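Local atomic coordinates of Sn-glycerol-3-phosphate ABC transporter substrate-binding protein UspB (Mycobacterium tuberculosis, PDB entry 4MFI), a protein that probably captures glycerophosphocholine outside the membrane and delivers it to an ATP-binding cassette importer of Mycobacterium tuberculosis. Residues P213-G218 / H377-D382; I327-V330 / T334-A337; P170-Q175 / D181-E186; D256-F261 / A277-S282. All coordinates share one frame; numbering follows the deposited sequence.

Contact 1. Residues P213-G218 / H377-D382; sequences PNWAFG and HTRTQD
Arg-379 lies flat over one face of the Trp-215 indole, a cation-pi stack that ties the C-terminal end of helix 211-216 to the loop before helix 383-386 in this periplasmic-binding-protein fold. The two planes are 9° apart, and Arg-379 CZ sits 3.5 Å from the centroid of the five-membered ring of Trp-215. Farther back along the side chain, Arg-379 CD rests over the six-membered ring as a CH-pi contact, 3.7 Å from its centroid. The extended chain of Arg-379, CG anti to the backbone N (chi1 168°), spreads methylenes and guanidinium along the indole. At the ring edge Trp-215 NE1 donates to Asp-382 OD1 over 2.9 Å; the carboxylate oxygen lies close to the indole plane, whereas the donor meets its syn side 29° out of the carboxylate plane. Cation over the face and anion at the N-H thus fix the indole from two directions. In the second shell, Asp-382 OD2 accepts from Tyr-221 N and from water 1, which itself accepts from Asn-214 ND2. Gln-381 OE1 accepts from Arg-385 and Gln-211, while Gln-211 OE1 also takes the N-H of Asp-382. Gly-218 ends the helix in a Schellman motif. Water 2 donates to Trp-215 O at 2.7 Å and accepts from Arg-379 NH1 at 3.1 Å.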
loop_
_atom_site.group_PDB
_atom_site.type_symbol
_atom_site.label_atom_id
_atom_site.label_comp_id
_atom_site.label_asym_id
_atom_site.label_seq_id
_atom_site.Cartn_x
_atom_site.Cartn_y
_atom_site.Cartn_z
ATOM N N PRO A 213 7.881 11.063 -2.846
ATOM C CA PRO A 213 8.693 12.219 -3.225
ATOM C C PRO A 213 7.890 13.283 -3.949
ATOM O O PRO A 213 8.145 14.460 -3.723
ATOM C CB PRO A 213 9.784 11.626 -4.134
ATOM C CG PRO A 213 9.402 10.217 -4.367
ATOM C CD PRO A 213 8.540 9.798 -3.216
ATOM N N ASN A 214 6.921 12.889 -4.768
ATOM C CA ASN A 214 6.069 13.869 -5.417
ATOM C C ASN A 214 5.392 14.764 -4.367
ATOM O O ASN A 214 5.515 15.993 -4.407
ATOM C CB ASN A 214 5.044 13.127 -6.288
ATOM C CG ASN A 214 4.349 14.023 -7.290
ATOM O OD1 ASN A 214 4.841 15.095 -7.662
ATOM N ND2 ASN A 214 3.196 13.563 -7.758
ATOM N N TRP A 215 4.715 14.150 -3.401
ATOM C CA TRP A 215 4.099 14.898 -2.306
ATOM C C TRP A 215 5.112 15.751 -1.527
ATOM O O TRP A 215 4.807 16.881 -1.135
ATOM C CB TRP A 215 3.423 13.939 -1.332
ATOM C CG TRP A 215 2.181 13.272 -1.846
ATOM C CD1 TRP A 215 1.320 13.731 -2.813
ATOM C CD2 TRP A 215 1.653 12.023 -1.396
ATOM N NE1 TRP A 215 0.287 12.832 -2.983
ATOM C CE2 TRP A 215 0.469 11.780 -2.119
ATOM C CE3 TRP A 215 2.070 11.083 -0.442
ATOM C CZ2 TRP A 215 -0.299 10.634 -1.921
ATOM C CZ3 TRP A 215 1.307 9.951 -0.246
ATOM C CH2 TRP A 215 0.134 9.738 -0.977
ATOM N N ALA A 216 6.299 15.198 -1.272
ATOM C CA ALA A 216 7.319 15.905 -0.504
ATOM C C ALA A 216 7.743 17.206 -1.181
ATOM O O ALA A 216 8.124 18.176 -0.513
ATOM C CB ALA A 216 8.529 15.003 -0.281
ATOM N N PHE A 217 7.664 17.219 -2.508
ATOM C CA PHE A 217 8.030 18.385 -3.310
ATOM C C PHE A 217 6.827 19.277 -3.622
ATOM O O PHE A 217 6.957 20.264 -4.348
ATOM C CB PHE A 217 8.723 17.936 -4.605
ATOM C CG PHE A 217 10.187 17.615 -4.439
ATOM C CD1 PHE A 217 11.079 18.601 -4.030
ATOM C CD2 PHE A 217 10.683 16.342 -4.718
ATOM C CE1 PHE A 217 12.435 18.329 -3.893
ATOM C CE2 PHE A 217 12.049 16.058 -4.584
ATOM C CZ PHE A 217 12.923 17.053 -4.170
ATOM N N GLY A 218 5.666 18.940 -3.061
ATOM C CA GLY A 218 4.466 19.737 -3.247
ATOM C C GLY A 218 3.651 19.355 -4.465
ATOM O O GLY A 218 2.678 20.033 -4.795
ATOM N N HIS A 377 2.356 8.959 10.042
ATOM C CA HIS A 377 2.900 9.968 9.143
ATOM C C HIS A 377 2.686 9.583 7.693
ATOM O O HIS A 377 3.469 9.913 6.811
ATOM C CB HIS A 377 4.377 10.167 9.455
ATOM C CG HIS A 377 4.631 10.465 10.894
ATOM N ND1 HIS A 377 4.263 11.656 11.478
ATOM C CD2 HIS A 377 5.181 9.715 11.878
ATOM C CE1 HIS A 377 4.597 11.639 12.757
ATOM N NE2 HIS A 377 5.153 10.471 13.025
ATOM N N THR A 378 1.594 8.880 7.464
ATOM C CA THR A 378 1.223 8.466 6.119
ATOM C C THR A 378 0.015 9.260 5.626
ATOM O O THR A 378 -0.679 9.914 6.409
ATOM C CB THR A 378 0.941 6.946 6.037
ATOM O OG1 THR A 378 -0.017 6.583 7.035
ATOM C CG2 THR A 378 2.216 6.150 6.264
ATOM N N ARG A 379 -0.230 9.182 4.321
ATOM C CA ARG A 379 -1.242 9.984 3.645
ATOM C C ARG A 379 -1.995 9.056 2.697
ATOM O O ARG A 379 -1.387 8.164 2.089
ATOM C CB ARG A 379 -0.531 11.116 2.864
ATOM C CG ARG A 379 -1.367 11.919 1.849
ATOM C CD ARG A 379 -0.589 13.147 1.336
ATOM N NE ARG A 379 -1.224 13.755 0.162
ATOM C CZ ARG A 379 -0.833 14.886 -0.418
ATOM N NH1 ARG A 379 0.184 15.587 0.073
ATOM N NH2 ARG A 379 -1.478 15.331 -1.490
ATOM N N THR A 380 -3.307 9.244 2.578
ATOM C CA THR A 380 -4.096 8.478 1.608
ATOM C C THR A 380 -3.664 8.804 0.177
ATOM O O THR A 380 -3.164 9.903 -0.115
ATOM C CB THR A 380 -5.609 8.700 1.779
ATOM O OG1 THR A 380 -5.890 10.096 1.660
ATOM C CG2 THR A 380 -6.088 8.201 3.153
ATOM N N GLN A 381 -3.826 7.833 -0.709
ATOM C CA GLN A 381 -3.286 7.946 -2.057
ATOM C C GLN A 381 -4.067 8.887 -2.970
ATOM O O GLN A 381 -5.253 9.138 -2.762
ATOM C CB GLN A 381 -3.208 6.570 -2.704
ATOM C CG GLN A 381 -2.268 5.612 -2.003
ATOM C CD GLN A 381 -2.039 4.371 -2.823
ATOM O OE1 GLN A 381 -1.433 4.437 -3.900
ATOM N NE2 GLN A 381 -2.549 3.232 -2.348
ATOM N N ASP A 382 -3.389 9.393 -3.992
ATOM C CA ASP A 382 -4.041 10.259 -4.976
ATOM C C ASP A 382 -5.127 9.499 -5.732
ATOM O O ASP A 382 -4.944 8.337 -6.106
ATOM C CB ASP A 382 -3.018 10.810 -5.967
ATOM C CG ASP A 382 -2.035 11.773 -5.340
ATOM O OD1 ASP A 382 -2.294 12.329 -4.244
ATOM O OD2 ASP A 382 -0.988 11.990 -5.983
HETATM O O HOH W 1 1.808 11.948 -5.727
HETATM O O HOH W 2 2.205 17.722 -0.932
#

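Contact 2. Residues I327-V330 / T334-A337; sequences IAFV and TNTA
Helix 317-330 ends where Val-330 and Asn-335 bring their CA atoms to 5.5 Å, and after a short connection helix 333-343 sets off with Asn-335 in its first turn facing back across the gap. The amide of Asn-335 makes the polar link: ND2 donates to Phe-329 O over 2.9 Å in a nearly straight bond, 171° at the hydrogen. The acceptor lies almost in the amide plane, but the donor stands well above the carbonyl plane of Phe-329. That same nitrogen hangs over one face of the Phe-329 ring, displaced toward the rim, with Asn-335 ND2 3.2 Å from Phe-329 CE2. Ring and amide planes are inclined by 60°. Phe-329 has CG anti to its own N (chi1 180°), which swings the ring beside its own carbonyl, and ND2 therefore meets both groups of one residue. This is a tight junction between consecutive helices of the solute-binding-protein fold, where an asparagine side chain of the second takes up a carbonyl in the last turn of the first. Closer to the connection, Asn-335 CB packs 3.4 Å from Val-330 O. Arg-59 of helix 50-63 donates to Asn-335 OD1, so both ends of this buried amide are bonded and its flip is fixed. Leu-56 of the same helix touches Val-330 and Asn-335. Thr-336 OG1 is hydrogen-bonded to the backbone N of Val-348.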
loop_
_atom_site.group_PDB
_atom_site.type_symbol
_atom_site.label_atom_id
_atom_site.label_comp_id
_atom_site.label_asym_id
_atom_site.label_seq_id
_atom_site.Cartn_x
_atom_site.Cartn_y
_atom_site.Cartn_z
ATOM N N ILE A 327 -14.903 -9.584 10.345
ATOM C CA ILE A 327 -13.910 -8.598 9.935
ATOM C C ILE A 327 -13.363 -7.837 11.134
ATOM O O ILE A 327 -12.150 -7.666 11.254
ATOM C CB ILE A 327 -14.498 -7.607 8.913
ATOM C CG1 ILE A 327 -14.751 -8.311 7.579
ATOM C CG2 ILE A 327 -13.561 -6.432 8.697
ATOM C CD1 ILE A 327 -15.527 -7.462 6.604
ATOM N N ALA A 328 -14.251 -7.394 12.021
ATOM C CA ALA A 328 -13.828 -6.640 13.197
ATOM C C ALA A 328 -12.979 -7.505 14.126
ATOM O O ALA A 328 -12.021 -7.024 14.742
ATOM C CB ALA A 328 -15.038 -6.082 13.942
ATOM N N PHE A 329 -13.325 -8.783 14.234
ATOM C CA PHE A 329 -12.579 -9.672 15.117
ATOM C C PHE A 329 -11.164 -9.938 14.604
ATOM O O PHE A 329 -10.192 -9.821 15.352
ATOM C CB PHE A 329 -13.326 -10.991 15.334
ATOM C CG PHE A 329 -12.599 -11.947 16.227
ATOM C CD1 PHE A 329 -12.715 -11.851 17.606
ATOM C CD2 PHE A 329 -11.776 -12.928 15.691
ATOM C CE1 PHE A 329 -12.029 -12.728 18.437
ATOM C CE2 PHE A 329 -11.093 -13.804 16.509
ATOM C CZ PHE A 329 -11.216 -13.706 17.883
ATOM N N VAL A 330 -11.038 -10.292 13.329
ATOM C CA VAL A 330 -9.722 -10.668 12.818
ATOM C C VAL A 330 -8.784 -9.471 12.689
ATOM O O VAL A 330 -7.571 -9.646 12.539
ATOM C CB VAL A 330 -9.787 -11.479 11.502
ATOM C CG1 VAL A 330 -10.619 -12.741 11.701
ATOM C CG2 VAL A 330 -10.331 -10.629 10.345
ATOM N N THR A 334 -5.141 -7.692 19.192
ATOM C CA THR A 334 -4.429 -8.959 19.339
ATOM C C THR A 334 -4.217 -9.638 17.988
ATOM O O THR A 334 -3.125 -10.125 17.669
ATOM C CB THR A 334 -5.245 -9.921 20.234
ATOM O OG1 THR A 334 -5.320 -9.387 21.561
ATOM C CG2 THR A 334 -4.608 -11.289 20.288
ATOM N N ASN A 335 -5.270 -9.663 17.187
ATOM C CA ASN A 335 -5.244 -10.451 15.967
ATOM C C ASN A 335 -4.485 -9.792 14.829
ATOM O O ASN A 335 -3.820 -10.476 14.049
ATOM C CB ASN A 335 -6.664 -10.837 15.562
ATOM C CG ASN A 335 -7.268 -11.833 16.517
ATOM O OD1 ASN A 335 -6.548 -12.608 17.149
ATOM N ND2 ASN A 335 -8.590 -11.820 16.639
ATOM N N THR A 336 -4.565 -8.469 14.722
ATOM C CA THR A 336 -3.759 -7.793 13.712
ATOM C C THR A 336 -2.270 -7.863 14.075
ATOM O O THR A 336 -1.419 -7.979 13.197
ATOM C CB THR A 336 -4.221 -6.334 13.445
ATOM O OG1 THR A 336 -3.578 -5.846 12.260
ATOM C CG2 THR A 336 -3.889 -5.412 14.615
ATOM N N ALA A 337 -1.961 -7.823 15.368
ATOM C CA ALA A 337 -0.582 -8.008 15.813
ATOM C C ALA A 337 -0.077 -9.383 15.394
ATOM O O ALA A 337 1.016 -9.508 14.834
ATOM C CB ALA A 337 -0.473 -7.834 17.321
#

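Contact 3. Residues P170-Q175 / D181-E186; sequences PDRGPQ and DEWGPE
Trp-183 reaches from helix 177-191 to Pro-170, Arg-172 and Pro-174 of the preceding loop with the far end of its indole. From CB, which points toward that loop, the side chain leaves with CG anti to the carbonyl carbon (chi1 -69°); CG and the five-membered ring stand clear of residues 170-175, and contact begins at the benzo carbons. Trp-183 CZ2 is the first to touch, meeting Pro-170 CD at 3.9 Å, with Pro-170 CG close by. Trp-183 CH2 comes next, 3.4 Å from Arg-172 NH1. Trp-183 CZ3 packs 4.0 Å from Pro-174 CB and 3.8 Å from Pro-174 N. The two prolines thus meet CZ2 and CZ3, and Arg-172 NH1 reaches CH2 between them and CZ2 as well. The Arg-172 side chain crosses that of Trp-183 at about a right angle, the guanidinium and indole planes inclined by 36°. The guanidinium is held in place from its own side: Arg-172 NH1 donates to Gly-173 O over 3.0 Å, an acceptor near the guanidinium plane, and Pro-170 CG and Gln-175 CG lie over opposite faces. Arg-172 NH2 forms a salt bridge with Glu-179, whose other carboxylate oxygen accepts from Gln-175 N. The loop is thereby tied to the first turn of helix 177-191. Trp-164 of helix 161-166 meets Trp-183 with ring planes nearly perpendicular, and its NE1 donates to Arg-172 O, so the indole is lodged between helix 161-166 and the loop leading from it into helix 177-191.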
loop_
_atom_site.group_PDB
_atom_site.type_symbol
_atom_site.label_atom_id
_atom_site.label_comp_id
_atom_site.label_asym_id
_atom_site.label_seq_id
_atom_site.Cartn_x
_atom_site.Cartn_y
_atom_site.Cartn_z
ATOM N N PRO A 170 25.841 10.518 7.771
ATOM C CA PRO A 170 25.345 10.134 9.099
ATOM C C PRO A 170 24.503 8.864 8.992
ATOM O O PRO A 170 23.954 8.581 7.915
ATOM C CB PRO A 170 24.473 11.324 9.503
ATOM C CG PRO A 170 24.007 11.905 8.193
ATOM C CD PRO A 170 25.165 11.723 7.250
ATOM N N ASP A 171 24.411 8.101 10.079
ATOM C CA ASP A 171 23.696 6.827 10.052
ATOM C C ASP A 171 22.190 7.043 10.195
ATOM O O ASP A 171 21.600 6.815 11.257
ATOM C CB ASP A 171 24.219 5.881 11.132
ATOM C CG ASP A 171 23.576 4.508 11.066
ATOM O OD1 ASP A 171 23.013 4.156 10.004
ATOM O OD2 ASP A 171 23.638 3.777 12.074
ATOM N N ARG A 172 21.581 7.481 9.100
ATOM C CA ARG A 172 20.148 7.751 9.042
ATOM C C ARG A 172 19.740 7.878 7.586
ATOM O O ARG A 172 20.581 8.098 6.712
ATOM C CB ARG A 172 19.816 9.060 9.771
ATOM C CG ARG A 172 20.591 10.268 9.249
ATOM C CD ARG A 172 19.907 11.551 9.684
ATOM N NE ARG A 172 20.659 12.756 9.348
ATOM C CZ ARG A 172 20.582 13.385 8.176
ATOM N NH1 ARG A 172 19.820 12.895 7.203
ATOM N NH2 ARG A 172 21.288 14.490 7.967
ATOM N N GLY A 173 18.447 7.759 7.321
ATOM C CA GLY A 173 17.951 8.107 6.010
ATOM C C GLY A 173 18.015 9.611 5.815
ATOM O O GLY A 173 18.253 10.374 6.764
ATOM N N PRO A 174 17.807 10.059 4.572
ATOM C CA PRO A 174 17.816 11.495 4.282
ATOM C C PRO A 174 16.642 12.240 4.927
ATOM O O PRO A 174 15.534 11.694 5.053
ATOM C CB PRO A 174 17.718 11.541 2.754
ATOM C CG PRO A 174 17.008 10.251 2.386
ATOM C CD PRO A 174 17.492 9.239 3.385
ATOM N N GLN A 175 16.895 13.483 5.335
ATOM C CA GLN A 175 15.889 14.354 5.938
ATOM C C GLN A 175 14.949 14.936 4.896
ATOM O O GLN A 175 13.809 15.294 5.198
ATOM C CB GLN A 175 16.590 15.513 6.658
ATOM C CG GLN A 175 17.211 15.159 8.002
ATOM C CD GLN A 175 16.175 15.046 9.098
ATOM O OE1 GLN A 175 14.984 15.283 8.873
ATOM N NE2 GLN A 175 16.619 14.691 10.292
ATOM N N ASP A 181 19.522 13.864 -2.789
ATOM C CA ASP A 181 20.048 14.170 -4.111
ATOM C C ASP A 181 21.471 14.733 -4.031
ATOM O O ASP A 181 22.305 14.488 -4.914
ATOM C CB ASP A 181 19.100 15.134 -4.821
ATOM C CG ASP A 181 19.569 15.487 -6.207
ATOM O OD1 ASP A 181 19.440 14.629 -7.104
ATOM O OD2 ASP A 181 20.066 16.621 -6.395
ATOM N N GLU A 182 21.765 15.454 -2.956
ATOM C CA GLU A 182 23.121 15.921 -2.708
ATOM C C GLU A 182 24.055 14.751 -2.372
ATOM O O GLU A 182 25.194 14.708 -2.848
ATOM C CB GLU A 182 23.110 16.967 -1.588
ATOM C CG GLU A 182 24.404 17.717 -1.404
ATOM C CD GLU A 182 24.761 18.568 -2.596
ATOM O OE1 GLU A 182 25.969 18.681 -2.893
ATOM O OE2 GLU A 182 23.840 19.127 -3.233
ATOM N N TRP A 183 23.561 13.793 -1.582
ATOM C CA TRP A 183 24.333 12.600 -1.222
ATOM C C TRP A 183 24.611 11.668 -2.407
ATOM O O TRP A 183 25.612 10.946 -2.420
ATOM C CB TRP A 183 23.577 11.773 -0.185
ATOM C CG TRP A 183 23.444 12.380 1.181
ATOM C CD1 TRP A 183 23.983 13.555 1.635
ATOM C CD2 TRP A 183 22.744 11.802 2.284
ATOM N NE1 TRP A 183 23.643 13.747 2.957
ATOM C CE2 TRP A 183 22.886 12.681 3.379
ATOM C CE3 TRP A 183 22.004 10.626 2.453
ATOM C CZ2 TRP A 183 22.319 12.415 4.631
ATOM C CZ3 TRP A 183 21.451 10.358 3.695
ATOM C CH2 TRP A 183 21.604 11.256 4.770
ATOM N N GLY A 184 23.709 11.673 -3.384
ATOM C CA GLY A 184 23.716 10.685 -4.453
ATOM C C GLY A 184 25.044 10.477 -5.157
ATOM O O GLY A 184 25.519 9.346 -5.249
ATOM N N PRO A 185 25.652 11.563 -5.672
ATOM C CA PRO A 185 26.912 11.400 -6.406
ATOM C C PRO A 185 28.041 10.818 -5.558
ATOM O O PRO A 185 28.845 10.045 -6.082
ATOM C CB PRO A 185 27.239 12.830 -6.846
ATOM C CG PRO A 185 25.867 13.441 -7.042
ATOM C CD PRO A 185 25.071 12.903 -5.878
ATOM N N GLU A 186 28.101 11.156 -4.273
ATOM C CA GLU A 186 29.120 10.547 -3.422
ATOM C C GLU A 186 28.850 9.068 -3.206
ATOM O O GLU A 186 29.771 8.249 -3.234
ATOM C CB GLU A 186 29.245 11.274 -2.082
ATOM C CG GLU A 186 30.293 10.673 -1.142
ATOM C CD GLU A 186 31.741 10.885 -1.582
ATOM O OE1 GLU A 186 32.000 11.391 -2.697
ATOM O OE2 GLU A 186 32.632 10.536 -0.781
#

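Contact 4. Residues D256-F261 / A277-S282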
loop_
_atom_site.group_PDB
_atom_site.type_symbol
_atom_site.label_atom_id
_atom_site.label_comp_id
_atom_site.label_asym_id
_atom_site.label_seq_id
_atom_site.Cartn_x
_atom_site.Cartn_y
_atom_site.Cartn_z
ATOM N N ASP A 256 14.027 -6.030 -10.171
ATOM C CA ASP A 256 13.636 -6.646 -8.902
ATOM C C ASP A 256 14.303 -5.842 -7.802
ATOM O O ASP A 256 15.399 -6.177 -7.343
ATOM C CB ASP A 256 14.058 -8.118 -8.841
ATOM C CG ASP A 256 13.511 -8.844 -7.607
ATOM O OD1 ASP A 256 13.228 -8.190 -6.577
ATOM O OD2 ASP A 256 13.383 -10.084 -7.658
ATOM N N ILE A 257 13.630 -4.780 -7.380
ATOM C CA ILE A 257 14.259 -3.788 -6.523
ATOM C C ILE A 257 14.726 -4.335 -5.170
ATOM O O ILE A 257 15.827 -4.010 -4.720
ATOM C CB ILE A 257 13.365 -2.530 -6.364
ATOM C CG1 ILE A 257 14.158 -1.379 -5.747
ATOM C CG2 ILE A 257 12.081 -2.837 -5.587
ATOM C CD1 ILE A 257 13.433 -0.063 -5.832
ATOM N N ALA A 258 13.912 -5.170 -4.535
ATOM C CA ALA A 258 14.281 -5.727 -3.236
ATOM C C ALA A 258 15.523 -6.590 -3.374
ATOM O O ALA A 258 16.450 -6.513 -2.563
ATOM C CB ALA A 258 13.140 -6.534 -2.660
ATOM N N ASN A 259 15.539 -7.411 -4.412
ATOM C CA ASN A 259 16.686 -8.254 -4.690
ATOM C C ASN A 259 17.943 -7.472 -5.105
ATOM O O ASN A 259 19.059 -7.817 -4.711
ATOM C CB ASN A 259 16.308 -9.272 -5.753
ATOM C CG ASN A 259 17.218 -10.443 -5.761
ATOM O OD1 ASN A 259 17.206 -11.267 -4.846
ATOM N ND2 ASN A 259 18.029 -10.534 -6.796
ATOM N N GLU A 260 17.773 -6.424 -5.903
ATOM C CA GLU A 260 18.926 -5.608 -6.282
ATOM C C GLU A 260 19.527 -4.901 -5.077
ATOM O O GLU A 260 20.743 -4.724 -4.994
ATOM C CB GLU A 260 18.560 -4.610 -7.384
ATOM C CG GLU A 260 18.396 -5.270 -8.748
ATOM C CD GLU A 260 18.262 -4.267 -9.875
ATOM O OE1 GLU A 260 18.719 -3.116 -9.718
ATOM O OE2 GLU A 260 17.699 -4.636 -10.926
ATOM N N PHE A 261 18.685 -4.502 -4.134
ATOM C CA PHE A 261 19.201 -3.946 -2.895
ATOM C C PHE A 261 19.898 -5.024 -2.056
ATOM O O PHE A 261 21.028 -4.834 -1.594
ATOM C CB PHE A 261 18.112 -3.266 -2.058
ATOM C CG PHE A 261 18.631 -2.761 -0.751
ATOM C CD1 PHE A 261 19.386 -1.596 -0.705
ATOM C CD2 PHE A 261 18.431 -3.477 0.421
ATOM C CE1 PHE A 261 19.914 -1.137 0.489
ATOM C CE2 PHE A 261 18.955 -3.026 1.620
ATOM C CZ PHE A 261 19.693 -1.848 1.655
ATOM N N ALA A 277 11.338 -8.688 5.388
ATOM C CA ALA A 277 11.757 -10.024 5.803
ATOM C C ALA A 277 12.708 -10.666 4.788
ATOM O O ALA A 277 13.716 -11.280 5.163
ATOM C CB ALA A 277 10.551 -10.908 6.045
ATOM N N GLY A 278 12.396 -10.516 3.503
ATOM C CA GLY A 278 13.220 -11.086 2.448
ATOM C C GLY A 278 14.601 -10.458 2.367
ATOM O O GLY A 278 15.607 -11.157 2.199
ATOM N N ILE A 279 14.652 -9.135 2.479
ATOM C CA ILE A 279 15.924 -8.428 2.485
ATOM C C ILE A 279 16.754 -8.824 3.708
ATOM O O ILE A 279 17.958 -9.060 3.603
ATOM C CB ILE A 279 15.700 -6.902 2.428
ATOM C CG1 ILE A 279 15.078 -6.519 1.076
ATOM C CG2 ILE A 279 17.005 -6.158 2.666
ATOM C CD1 ILE A 279 14.530 -5.109 1.019
ATOM N N THR A 280 16.104 -8.924 4.863
ATOM C CA THR A 280 16.805 -9.318 6.081
ATOM C C THR A 280 17.444 -10.699 5.926
ATOM O O THR A 280 18.578 -10.927 6.357
ATOM C CB THR A 280 15.859 -9.315 7.295
ATOM O OG1 THR A 280 15.289 -8.012 7.441
ATOM C CG2 THR A 280 16.621 -9.678 8.569
ATOM N N ALA A 281 16.722 -11.615 5.290
ATOM C CA ALA A 281 17.204 -12.981 5.116
ATOM C C ALA A 281 18.331 -13.108 4.086
ATOM O O ALA A 281 19.138 -14.032 4.165
ATOM C CB ALA A 281 16.050 -13.901 4.750
ATOM N N SER A 282 18.381 -12.183 3.131
ATOM C CA SER A 282 19.298 -12.286 1.995
ATOM C C SER A 282 20.534 -11.393 2.084
ATOM O O SER A 282 21.589 -11.735 1.547
ATOM C CB SER A 282 18.556 -11.966 0.694
ATOM O OG SER A 282 17.676 -13.012 0.338
#
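The Phe-261 ring is met at its edge, near its plane, by Ile-279 CG2, which lies 3.8 Å from Phe-261 CD2 and equally near CE2. The two side chains cross at about a right angle, so the methyl abuts one side of the ring rather than covering a face. Phe-261 places CG anti to its backbone N (chi1 177°), and this carries the ring toward Ile-279 although its CB sets off at a slant. The other branch of Ile-279 serves Ala-258: Ile-279 CD1 approaches Ala-258 CB at 4.2 Å, and Ile-279 CG1 lies 3.9 Å from Ala-258 O. One isoleucine thus touches two residues about one turn apart on the facing helix, i and i+3. Here helices 257-262 and 276-282 pack together, joined along the chain by strand 268-272 of the mixed sheet, a piece of the alpha/beta architecture of solute-binding proteins. Phe-287 of strand 287-290 touches both Phe-261 and Ile-279, extending the apolar patch onto the sheet. Asp-256 N-caps the first helix: its OD1 accepts from Asn-259 N over 3.3 Å, the donor lying above the carboxylate plane.

Along the chain contact 3 comes first; contact 1 then opens at 213-218 and closes only at 377-382, and contacts 4 and 2 fall in order within that span. Contact 1 lies nearest the centre of the chain, about 13 Å away, and contact 3 farthest out, about 25 Å. Their centres are about 20 Å apart, yet helix 177-191 borders both: it carries Trp-183, and its Trp-177 touches Pro-213. Contacts 2 and 3 are the most distant pair, centres about 38 Å apart. Contacts 4 and 2 flank strands of the same mixed sheet, 287-290 and 307-310. Two helix-helix contacts and one loop-helix contact, each local in sequence, thus accompany one long-range closure bringing the late chain back to its middle.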